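Dual oxidase maturation factor 1 (Mus musculus, PDB 6WXU) probably supports the maturation of dual oxidase 1 and its transport from the endoplasmic reticulum to the plasma membrane. Local coordinates at residues 22-25 and 26-30; 34-37 and 38-42; 5-9 and 10-14; 260-263 and 264-268; 229-233 and 234-238. One frame throughout, in Å; residues are numbered along the deposited sequence.

From the N terminus the five contacts follow one another in series; none nests in or crosses another, and contacts 1, 2 and 4 join successive turns of a helix. Contact 3 (5-9 with 10-14) closes a tight proline turn in the N-terminal arm. Contacts 1 and 2 lie one after the other along helix 22-41, about 18 Å apart, centre to centre, the first beside a bound lipid and the second nearer the helix's C-terminal end. Contact 5 (229-233 with 234-238) rounds a bend from the short helix 228-231 into the disulfide-bonded loop before strand 245-247. Contact 4 lies last along the chain, on helix 249-273, whose side chains meet helices 203-224 and 50-72.

Contact 1: residues 22-25 and 26-30; sequences TTLA and VIITI. With PLC (diundecyl phosphatidyl choline), chain O.
Thr22 and Val26, Leu24 and Ile28, and Ala25 and Thr29 pair four residues apart in the opening turns of an alpha-helix, 22-41, predicted to span the membrane and carrying a diundecyl phosphatidyl choline on its flank. Three backbone bonds join the pairs: Val26 N donates to Thr22 O at 3.0 Å, Ile28 N to Leu24 O, and Thr29 N to Ala25 O. The series skips Thr23 O, which lies by Ile27 CD1 instead. Thr29 also engages the helix with its hydroxyl. With chi1 at 54°, OG1 folds back to within 2.9 Å of Ala25 O and 2.8 Å of Val26 O, and which of them takes its single proton is not settled. Such a fold suits a threonine beside lipid, because the helix's own carbonyls can satisfy the hydroxyl.

The apolar pair is Leu24 with Ile28, whose CG and CD1 stand 4.1 Å apart. Leu24 and Ile27 both reach Ala69 of helix 50-72, and the small Ala25 fits against Phe18 and Met20 of the loop before the helix.

Lipid contacts take up another flank. Thr23 CG2 approaches the choline methyl C7 at 3.4 Å. The branched Val26 serves both acyl chains, since CG1 lies 3.9 Å from C3B of one and CG2 3.9 Å from C1' of the other. Deeper along the first of these tails, Ile30 CD1 comes to 3.7 Å from C7B.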
# COMPACT_ATOMS: atom_id res chain seq x y z
N THR B 22 -2.87 -24.07 10.67
CA THR B 22 -3.88 -24.63 9.78
C THR B 22 -3.28 -25.61 8.78
O THR B 22 -3.81 -26.71 8.58
CB THR B 22 -4.62 -23.51 9.05
OG1 THR B 22 -3.67 -22.62 8.45
CG2 THR B 22 -5.49 -22.73 10.02
N THR B 23 -2.18 -25.23 8.14
CA THR B 23 -1.56 -26.09 7.14
C THR B 23 -0.95 -27.36 7.72
O THR B 23 -0.45 -28.19 6.96
CB THR B 23 -0.50 -25.32 6.36
OG1 THR B 23 0.11 -26.19 5.39
CG2 THR B 23 0.57 -24.79 7.29
N LEU B 24 -0.97 -27.53 9.04
CA LEU B 24 -0.59 -28.78 9.68
C LEU B 24 -1.80 -29.60 10.09
O LEU B 24 -1.78 -30.83 9.96
CB LEU B 24 0.28 -28.50 10.91
CG LEU B 24 0.71 -29.71 11.74
CD1 LEU B 24 1.60 -30.62 10.93
CD2 LEU B 24 1.41 -29.26 13.01
N ALA B 25 -2.85 -28.95 10.59
CA ALA B 25 -4.08 -29.65 10.89
C ALA B 25 -4.70 -30.25 9.64
O ALA B 25 -5.29 -31.33 9.70
CB ALA B 25 -5.07 -28.71 11.57
N VAL B 26 -4.55 -29.58 8.50
CA VAL B 26 -5.05 -30.13 7.24
C VAL B 26 -4.37 -31.46 6.94
O VAL B 26 -5.03 -32.45 6.60
CB VAL B 26 -4.86 -29.12 6.10
CG1 VAL B 26 -5.15 -29.77 4.77
CG2 VAL B 26 -5.76 -27.93 6.31
N ILE B 27 -3.04 -31.50 7.06
CA ILE B 27 -2.30 -32.72 6.77
C ILE B 27 -2.68 -33.83 7.73
O ILE B 27 -2.90 -34.98 7.33
CB ILE B 27 -0.79 -32.43 6.81
CG1 ILE B 27 -0.42 -31.45 5.70
CG2 ILE B 27 -0.00 -33.70 6.69
CD1 ILE B 27 1.00 -30.97 5.77
N ILE B 28 -2.77 -33.51 9.02
CA ILE B 28 -3.11 -34.52 10.01
C ILE B 28 -4.49 -35.10 9.75
O ILE B 28 -4.69 -36.32 9.81
CB ILE B 28 -3.00 -33.95 11.43
CG1 ILE B 28 -1.56 -33.53 11.73
CG2 ILE B 28 -3.46 -34.97 12.45
CD1 ILE B 28 -1.38 -32.96 13.10
N THR B 29 -5.46 -34.24 9.43
CA THR B 29 -6.82 -34.73 9.19
C THR B 29 -6.88 -35.56 7.91
O THR B 29 -7.58 -36.58 7.87
CB THR B 29 -7.81 -33.57 9.11
OG1 THR B 29 -7.35 -32.62 8.14
CG2 THR B 29 -7.94 -32.90 10.46
N ILE B 30 -6.17 -35.15 6.87
CA ILE B 30 -6.19 -35.90 5.61
C ILE B 30 -5.66 -37.31 5.83
O ILE B 30 -6.27 -38.30 5.41
CB ILE B 30 -5.38 -35.16 4.53
CG1 ILE B 30 -6.17 -33.98 3.99
CG2 ILE B 30 -5.00 -36.11 3.42
CD1 ILE B 30 -5.45 -33.24 2.90
C1 PLC O . -6.99 -21.21 5.80
C2 PLC O . -6.86 -22.59 5.20
C3 PLC O . -5.47 -22.79 4.69
C4 PLC O . -2.79 -18.89 6.34
C5 PLC O . -1.98 -20.20 6.23
C6 PLC O . -1.74 -20.64 8.62
C7 PLC O . -0.18 -21.52 7.15
C8 PLC O . -0.19 -19.16 7.48
C' PLC O . -8.19 -24.47 6.01
C1' PLC O . -8.64 -25.47 7.03
C2' PLC O . -9.92 -26.12 6.56
C3' PLC O . -10.01 -27.64 6.70
C4' PLC O . -9.80 -28.41 5.40
C5' PLC O . -10.45 -29.75 5.65
C6' PLC O . -9.76 -30.94 5.05
C7' PLC O . -10.01 -32.10 6.00
C8' PLC O . -10.28 -33.46 5.34
C9' PLC O . -11.75 -33.82 5.27
CA' PLC O . -12.27 -34.70 6.38
CB' PLC O . -13.64 -35.21 6.04
CB PLC O . -4.20 -24.68 3.77
C1B PLC O . -4.22 -26.02 3.09
C2B PLC O . -2.90 -26.32 2.42
C3B PLC O . -2.71 -27.82 2.36
C4B PLC O . -1.43 -28.14 1.64
C5B PLC O . -1.60 -29.40 0.83
C6B PLC O . -1.81 -30.56 1.77
C7B PLC O . -2.65 -31.64 1.14
C8B PLC O . -1.96 -32.26 -0.05
C9B PLC O . -2.34 -33.72 -0.18
CAA PLC O . -1.55 -34.39 -1.29
CBA PLC O . -1.14 -33.36 -2.32
O' PLC O . -8.71 -24.44 4.95
OB PLC O . -3.19 -24.05 3.92
O2 PLC O . -7.09 -23.57 6.21
O3 PLC O . -5.42 -24.12 4.25
O1P PLC O . -5.01 -19.89 7.76
O2P PLC O . -6.25 -18.05 6.52
O3P PLC O . -5.94 -20.33 5.45
O4P PLC O . -4.07 -18.93 5.71
N PLC O . -1.04 -20.35 7.36
P PLC O . -5.42 -19.25 6.49

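Contact 2: residues 34-37 and 38-42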
# COMPACT_ATOMS: atom_id res chain seq x y z
N ALA B 34 -7.52 -41.06 5.62
CA ALA B 34 -7.06 -42.19 4.82
C ALA B 34 -6.85 -43.43 5.68
O ALA B 34 -7.21 -44.54 5.29
CB ALA B 34 -5.78 -41.83 4.08
N LEU B 35 -6.29 -43.25 6.88
CA LEU B 35 -6.09 -44.38 7.78
C LEU B 35 -7.42 -44.99 8.20
O LEU B 35 -7.55 -46.22 8.27
CB LEU B 35 -5.30 -43.94 9.01
CG LEU B 35 -4.92 -45.04 9.98
CD1 LEU B 35 -3.94 -46.00 9.33
CD2 LEU B 35 -4.34 -44.45 11.25
N VAL B 36 -8.43 -44.16 8.47
CA VAL B 36 -9.74 -44.67 8.86
C VAL B 36 -10.37 -45.45 7.71
O VAL B 36 -10.98 -46.50 7.91
CB VAL B 36 -10.64 -43.53 9.34
CG1 VAL B 36 -12.08 -43.98 9.40
CG2 VAL B 36 -10.19 -43.05 10.70
N THR B 37 -10.23 -44.93 6.48
CA THR B 37 -10.77 -45.64 5.32
C THR B 37 -10.15 -47.02 5.18
O THR B 37 -10.86 -48.02 4.97
CB THR B 37 -10.53 -44.82 4.05
OG1 THR B 37 -11.31 -43.62 4.10
CG2 THR B 37 -10.93 -45.62 2.83
N PHE B 38 -8.83 -47.11 5.30
CA PHE B 38 -8.19 -48.41 5.15
C PHE B 38 -8.50 -49.34 6.32
O PHE B 38 -8.56 -50.55 6.13
CB PHE B 38 -6.68 -48.23 4.97
CG PHE B 38 -6.30 -47.68 3.62
CD1 PHE B 38 -6.98 -48.09 2.48
CD2 PHE B 38 -5.29 -46.75 3.49
CE1 PHE B 38 -6.64 -47.59 1.24
CE2 PHE B 38 -4.96 -46.24 2.25
CZ PHE B 38 -5.63 -46.66 1.13
N ILE B 39 -8.72 -48.79 7.51
CA ILE B 39 -9.15 -49.63 8.63
C ILE B 39 -10.54 -50.19 8.36
O ILE B 39 -10.85 -51.33 8.72
CB ILE B 39 -9.11 -48.84 9.95
CG1 ILE B 39 -7.66 -48.63 10.39
CG2 ILE B 39 -9.89 -49.55 11.03
CD1 ILE B 39 -7.53 -47.94 11.72
N ILE B 40 -11.41 -49.40 7.72
CA ILE B 40 -12.74 -49.88 7.37
C ILE B 40 -12.65 -51.01 6.35
O ILE B 40 -13.37 -52.01 6.45
CB ILE B 40 -13.60 -48.72 6.84
CG1 ILE B 40 -13.94 -47.75 7.97
CG2 ILE B 40 -14.87 -49.24 6.20
CD1 ILE B 40 -14.78 -46.58 7.52
N ILE B 41 -11.77 -50.87 5.36
CA ILE B 41 -11.60 -51.92 4.35
C ILE B 41 -10.91 -53.16 4.92
O ILE B 41 -11.12 -54.26 4.40
CB ILE B 41 -10.81 -51.36 3.15
CG1 ILE B 41 -11.57 -50.20 2.52
CG2 ILE B 41 -10.56 -52.42 2.11
CD1 ILE B 41 -10.93 -49.69 1.26
N LEU B 42 -10.12 -53.01 5.98
CA LEU B 42 -9.28 -54.10 6.47
C LEU B 42 -10.00 -55.43 6.69
O LEU B 42 -9.45 -56.46 6.28
CB LEU B 42 -8.59 -53.65 7.77
CG LEU B 42 -7.48 -54.57 8.26
CD1 LEU B 42 -6.34 -54.57 7.27
CD2 LEU B 42 -7.01 -54.14 9.63
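Val36 and Ile40 meet because their first torsions incline them toward each other along the helix: Val36 holds CG1 anti to its amide N (chi1 165°), beside the carbonyl carbon, whereas Ile40 swings CG1 back beside its own N (chi1 -69°). Val36 CG1 and Ile40 CD1 consequently come to 4.2 Å, the two side chains slanting across one another. Leu35 and Ile39 repeat the scheme one residue earlier, with Leu35 CG 4.3 Å from Ile39 CD1. In each isoleucine the CG1 branch also rests against the carbonyl oxygen of the preceding turn, as with Ile39 CG1 and Leu35 O at 3.2 Å. The branched hydrocarbon of isoleucine offers one branch to the preceding turn and another to the surface, which suits a predicted membrane helix.

Phe38 lays its ring obliquely past the carbonyl of Ala34, CD2 standing 3.4 Å from Ala34 O. The same oxygen accepts Phe38 N at 3.0 Å. Regular alpha-helical bonds continue from Ile39, Ile40 and Ile41 to Leu35, Val36 and Thr37. Thr37 is the polar side chain here, and its OG1 bonds to Thr33 O, so that the hydroxyl is satisfied within the helix.

This is the later part of the predicted membrane-spanning helix 22-41. Ala34, Leu35 and Phe38 lie against Leu61, Val58 and Val57 of helix 50-72, while Thr37, Ile40 and Ile41 pack on another protein chain, and the Ile40 side chain is about 5 Å from a bound lipid.

Contact 3: residues 5-9 and 10-14; sequences GHTLP and FYTGT
Between Thr7 and Phe10 the backbone reverses through a cis peptide bond ahead of Pro9, with the torsions of Leu8 and Pro9 those of a type VIb turn, in a chain that has no regular helix or strand here. Proline suits the second corner because it is the residue that most readily accepts a cis bond. The turn brings the Phe10 ring back toward Gly5. Thr7 O lies at the ring edge, near its plane, 3.3 Å from Phe10 CD1, where the weakly positive ring hydrogens face a carbonyl. Gly5 makes an off-centre CH-pi contact, its CA 4.2 Å from the ring centroid and 30° off the ring normal; lacking a side chain, glycine can bring its backbone carbon this near. Leu8 CD2 adds an apolar touch at 4.3 Å from Phe10 CE1.

Thr7 braces the turn from within. Its chi1 of 65° carries OG1 toward Pro9 O, to which it donates a hydrogen bond of 2.8 Å. Beyond, the Thr12 methyl CG2 meets Pro9 CD at 3.8 Å, the two side chains at about a right angle.

The whole lies in the N-terminal arm before helix 22-41, its centre about 39 Å from that of the chain. Another protein chain holds it: Leu8 O is hydrogen-bonded to a polar side chain there, Tyr11 makes backbone hydrogen bonds to it, and Leu8 and Pro9 each pack on an aromatic side chain.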
# COMPACT_ATOMS: atom_id res chain seq x y z
N GLY B 5 -33.81 -12.10 17.29
CA GLY B 5 -33.24 -10.78 17.34
C GLY B 5 -33.94 -9.88 18.34
O GLY B 5 -35.03 -9.37 18.06
N HIS B 6 -33.33 -9.68 19.50
CA HIS B 6 -33.87 -8.78 20.52
C HIS B 6 -32.84 -7.82 21.08
O HIS B 6 -33.22 -6.91 21.83
CB HIS B 6 -34.49 -9.59 21.67
CG HIS B 6 -35.90 -10.01 21.42
ND1 HIS B 6 -36.50 -11.06 22.09
CD2 HIS B 6 -36.84 -9.52 20.58
CE1 HIS B 6 -37.74 -11.20 21.67
NE2 HIS B 6 -37.98 -10.27 20.75
N THR B 7 -31.57 -7.97 20.74
CA THR B 7 -30.51 -7.09 21.19
C THR B 7 -29.77 -6.55 19.96
O THR B 7 -30.18 -6.77 18.82
CB THR B 7 -29.55 -7.83 22.12
OG1 THR B 7 -28.89 -8.87 21.40
CG2 THR B 7 -30.31 -8.44 23.29
N LEU B 8 -28.69 -5.83 20.21
CA LEU B 8 -27.80 -5.36 19.16
C LEU B 8 -26.37 -5.41 19.67
O LEU B 8 -26.03 -4.69 20.62
CB LEU B 8 -28.18 -3.95 18.72
CG LEU B 8 -29.25 -3.85 17.63
CD1 LEU B 8 -29.70 -2.42 17.43
CD2 LEU B 8 -28.72 -4.41 16.33
N PRO B 9 -25.50 -6.25 19.09
CA PRO B 9 -25.76 -7.12 17.94
C PRO B 9 -26.60 -8.34 18.30
O PRO B 9 -26.91 -8.56 19.47
CB PRO B 9 -24.35 -7.56 17.51
CG PRO B 9 -23.40 -6.69 18.27
CD PRO B 9 -24.10 -6.34 19.53
N PHE B 10 -26.97 -9.13 17.29
CA PHE B 10 -27.80 -10.30 17.54
C PHE B 10 -26.99 -11.40 18.21
O PHE B 10 -27.44 -12.00 19.19
CB PHE B 10 -28.41 -10.80 16.24
CG PHE B 10 -29.36 -9.82 15.60
CD1 PHE B 10 -30.07 -8.92 16.38
CD2 PHE B 10 -29.54 -9.79 14.23
CE1 PHE B 10 -30.93 -8.02 15.80
CE2 PHE B 10 -30.40 -8.89 13.65
CZ PHE B 10 -31.10 -8.01 14.44
N TYR B 11 -25.80 -11.68 17.70
CA TYR B 11 -24.90 -12.67 18.28
C TYR B 11 -23.88 -11.94 19.13
O TYR B 11 -22.89 -11.40 18.62
CB TYR B 11 -24.23 -13.51 17.20
CG TYR B 11 -23.08 -14.35 17.71
CD1 TYR B 11 -23.31 -15.41 18.58
CD2 TYR B 11 -21.77 -14.08 17.33
CE1 TYR B 11 -22.27 -16.18 19.06
CE2 TYR B 11 -20.73 -14.85 17.80
CZ TYR B 11 -20.98 -15.89 18.66
OH TYR B 11 -19.94 -16.66 19.13
N THR B 12 -24.11 -11.90 20.44
CA THR B 12 -23.21 -11.27 21.40
C THR B 12 -22.35 -12.36 22.02
O THR B 12 -22.77 -13.03 22.96
CB THR B 12 -23.98 -10.50 22.46
OG1 THR B 12 -24.90 -11.38 23.12
CG2 THR B 12 -24.75 -9.35 21.84
N GLY B 13 -21.15 -12.53 21.49
CA GLY B 13 -20.23 -13.52 22.01
C GLY B 13 -18.84 -13.29 21.47
O GLY B 13 -18.66 -12.61 20.46
N THR B 14 -17.87 -13.85 22.17
CA THR B 14 -16.48 -13.73 21.74
C THR B 14 -16.23 -14.59 20.52
O THR B 14 -16.62 -15.76 20.48
CB THR B 14 -15.54 -14.13 22.87
OG1 THR B 14 -15.90 -15.43 23.36
CG2 THR B 14 -15.62 -13.13 24.01

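Contact 4: residues 260-263 and 264-268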
# COMPACT_ATOMS: atom_id res chain seq x y z
N LEU B 260 15.24 -44.09 7.75
CA LEU B 260 14.28 -45.18 7.64
C LEU B 260 14.06 -45.59 6.19
O LEU B 260 14.08 -46.78 5.86
CB LEU B 260 12.95 -44.77 8.28
CG LEU B 260 11.81 -45.77 8.10
CD1 LEU B 260 12.16 -47.07 8.78
CD2 LEU B 260 10.51 -45.21 8.62
N CYS B 261 13.85 -44.62 5.31
CA CYS B 261 13.66 -44.93 3.89
C CYS B 261 14.89 -45.60 3.31
O CYS B 261 14.78 -46.53 2.50
CB CYS B 261 13.31 -43.67 3.11
SG CYS B 261 11.76 -42.89 3.57
N ILE B 262 16.08 -45.13 3.69
CA ILE B 262 17.30 -45.75 3.17
C ILE B 262 17.41 -47.19 3.65
O ILE B 262 17.78 -48.09 2.88
CB ILE B 262 18.53 -44.91 3.58
CG1 ILE B 262 18.59 -43.64 2.74
CG2 ILE B 262 19.80 -45.72 3.43
CD1 ILE B 262 19.83 -42.84 2.97
N LEU B 263 17.07 -47.44 4.91
CA LEU B 263 17.13 -48.80 5.43
C LEU B 263 16.14 -49.71 4.71
O LEU B 263 16.47 -50.85 4.38
CB LEU B 263 16.87 -48.80 6.93
CG LEU B 263 16.80 -50.17 7.58
CD1 LEU B 263 18.09 -50.93 7.34
CD2 LEU B 263 16.51 -50.05 9.07
N LEU B 264 14.93 -49.22 4.46
CA LEU B 264 13.94 -50.04 3.76
C LEU B 264 14.39 -50.35 2.34
O LEU B 264 14.25 -51.48 1.86
CB LEU B 264 12.59 -49.35 3.75
CG LEU B 264 11.88 -49.23 5.09
CD1 LEU B 264 10.48 -48.69 4.90
CD2 LEU B 264 11.86 -50.57 5.79
N GLY B 265 14.94 -49.35 1.64
CA GLY B 265 15.44 -49.59 0.30
C GLY B 265 16.54 -50.63 0.27
O GLY B 265 16.55 -51.51 -0.59
N LEU B 266 17.48 -50.55 1.21
CA LEU B 266 18.56 -51.53 1.24
C LEU B 266 18.05 -52.92 1.58
O LEU B 266 18.51 -53.91 1.01
CB LEU B 266 19.64 -51.10 2.23
CG LEU B 266 20.51 -49.92 1.80
CD1 LEU B 266 21.65 -49.72 2.77
CD2 LEU B 266 21.04 -50.15 0.40
N VAL B 267 17.09 -53.01 2.50
CA VAL B 267 16.54 -54.32 2.85
C VAL B 267 15.83 -54.93 1.65
O VAL B 267 15.97 -56.13 1.38
CB VAL B 267 15.60 -54.20 4.07
CG1 VAL B 267 14.81 -55.48 4.24
CG2 VAL B 267 16.40 -53.92 5.32
N MET B 268 15.07 -54.12 0.91
CA MET B 268 14.38 -54.65 -0.26
C MET B 268 15.36 -55.11 -1.33
O MET B 268 15.18 -56.18 -1.92
CB MET B 268 13.43 -53.60 -0.83
CG MET B 268 12.19 -53.38 0.01
SD MET B 268 11.00 -52.30 -0.79
CE MET B 268 10.75 -53.19 -2.32
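Leu263 and Val267 make the closest apolar meeting, with Leu263 CD1 and Val267 CG2 4.0 Å apart. Leu263 extends CG away from its amide N (chi1 176°), which sends its end forward along the helix, and Val267 turns CG2 back beside its own N, so the two methyls converge. Next comes Leu260 with Leu264, CD1 to CG at 4.3 Å; Leu264 CG also lies 3.4 Å from Leu260 O. Ile262 and Leu266 form a looser third pair, CG2 to CD1 at 4.5 Å. Leucine, isoleucine and valine suit this surface, whose membrane location is predicted, because their branched ends offer only hydrocarbon.

Repeating four residues apart, the pairs run along an alpha-helix, 249-273, that packs with other helices of the chain. Cys261 and Gly265 are the small, buried members. Cys261 touches Thr213 of helix 203-224 and Ile63 of helix 50-72, and Leu260 also reaches Ile63. Ile262 turns to Leu215 and Leu218, while Met268 reaches Leu210 farther along the same neighbour, helix 203-224.

The polar part is the backbone beneath the side chains, each amide matched to the carbonyl four residues before it. Leu264 N donates to Leu260 O at 2.9 Å, Gly265 N to Cys261 O at 3.0 Å and Leu266 N to Ile262 O. The last bond across the two segments, from Val267 N to Leu263 O, is 2.9 Å long with an angle of 159° at the hydrogen.

Contact 5: residues 229-233 and 234-238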
# COMPACT_ATOMS: atom_id res chain seq x y z
N SER B 229 26.53 -22.05 10.85
CA SER B 229 27.81 -21.38 11.02
C SER B 229 27.73 -19.88 10.80
O SER B 229 28.77 -19.21 10.76
CB SER B 229 28.84 -21.99 10.08
OG SER B 229 28.41 -21.91 8.73
N LEU B 230 26.53 -19.33 10.65
CA LEU B 230 26.35 -17.92 10.34
C LEU B 230 25.59 -17.15 11.40
O LEU B 230 25.95 -16.02 11.72
CB LEU B 230 25.64 -17.77 9.00
CG LEU B 230 25.59 -16.34 8.46
CD1 LEU B 230 26.95 -15.92 7.93
CD2 LEU B 230 24.54 -16.23 7.40
N ILE B 231 24.52 -17.73 11.97
CA ILE B 231 23.77 -17.06 13.02
C ILE B 231 24.44 -17.20 14.38
O ILE B 231 23.98 -16.59 15.35
CB ILE B 231 22.33 -17.59 13.09
CG1 ILE B 231 21.41 -16.57 13.74
CG2 ILE B 231 22.29 -18.91 13.83
CD1 ILE B 231 19.97 -17.00 13.83
N SER B 232 25.51 -17.99 14.47
CA SER B 232 26.17 -18.16 15.76
C SER B 232 26.85 -16.89 16.24
O SER B 232 26.66 -16.52 17.42
CB SER B 232 27.15 -19.34 15.69
OG SER B 232 27.80 -19.53 16.93
N PRO B 233 27.64 -16.17 15.43
CA PRO B 233 28.31 -14.97 15.96
C PRO B 233 27.42 -13.75 16.10
O PRO B 233 27.76 -12.86 16.89
CB PRO B 233 29.43 -14.72 14.94
CG PRO B 233 28.88 -15.24 13.68
CD PRO B 233 28.09 -16.46 14.06
N CYS B 234 26.31 -13.68 15.38
CA CYS B 234 25.49 -12.47 15.43
C CYS B 234 24.73 -12.40 16.75
O CYS B 234 24.06 -13.37 17.13
CB CYS B 234 24.53 -12.43 14.26
SG CYS B 234 25.38 -12.21 12.69
N PRO B 235 24.79 -11.28 17.47
CA PRO B 235 24.17 -11.22 18.79
C PRO B 235 22.67 -11.06 18.72
O PRO B 235 22.14 -10.30 17.91
CB PRO B 235 24.83 -9.99 19.42
CG PRO B 235 25.10 -9.11 18.26
CD PRO B 235 25.45 -10.02 17.11
N LEU B 236 21.98 -11.80 19.58
CA LEU B 236 20.53 -11.70 19.72
C LEU B 236 20.18 -11.32 21.14
O LEU B 236 19.32 -11.95 21.76
CB LEU B 236 19.86 -13.01 19.32
CG LEU B 236 19.90 -13.39 17.84
CD1 LEU B 236 19.52 -14.84 17.66
CD2 LEU B 236 18.97 -12.51 17.06
N ARG B 237 20.85 -10.31 21.68
CA ARG B 237 20.62 -9.90 23.06
C ARG B 237 19.28 -9.20 23.19
O ARG B 237 18.95 -8.30 22.41
CB ARG B 237 21.74 -8.96 23.51
CG ARG B 237 23.10 -9.36 23.02
CD ARG B 237 23.59 -10.59 23.73
NE ARG B 237 23.94 -10.31 25.11
CZ ARG B 237 25.18 -10.40 25.59
NH1 ARG B 237 25.41 -10.13 26.87
NH2 ARG B 237 26.17 -10.77 24.80
N LEU B 238 18.49 -9.60 24.19
CA LEU B 238 17.21 -8.97 24.50
C LEU B 238 17.25 -8.56 25.97
O LEU B 238 16.78 -9.30 26.84
CB LEU B 238 16.06 -9.92 24.23
CG LEU B 238 15.73 -10.23 22.78
CD1 LEU B 238 15.11 -11.60 22.68
CD2 LEU B 238 14.78 -9.19 22.24
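Ile231 and Leu236 meet end to end across the bend, CD1 to CD1 at 4.4 Å. Ile231 gets there with an extended side chain, chi1 -157° and chi2 179°, that carries its terminal methyl well out from the backbone. Leu236 sets CG beside its own amide N, its bond from the backbone directed toward the earlier segment. Both are buried and apolar, as their surroundings ask: Ile231 also lies on Tyr173 of helix 170-199 and Ile103 of strand 94-103, and Leu236 on Leu157 of helix 152-159.

Cys234 is committed to a covalent partner. Its SG stands anti to the carbonyl carbon (chi1 -68°), where it is bonded to Cys167 SG; Cys234 SG also lies 4.0 Å from Leu230 O. Two prolines flank this cysteine, and Pro235 CD comes within 3.7 Å of Pro233 O. The two prolines have no N-H to donate and their rings restrict phi, which suits a bend not built on backbone hydrogen bonds between its halves. Pro235 O accepts a hydrogen bond from Lys160 NZ.

Pro235 also packs on an acidic side chain of another protein chain. Taken together this is a disulfide-anchored loop, predicted to be extracellular: it leaves the weakly bonded helix 228-231, is tied by Cys234 to the segment just before helix 170-199, and runs on toward strand 245-247 at the edge of the antiparallel sheet.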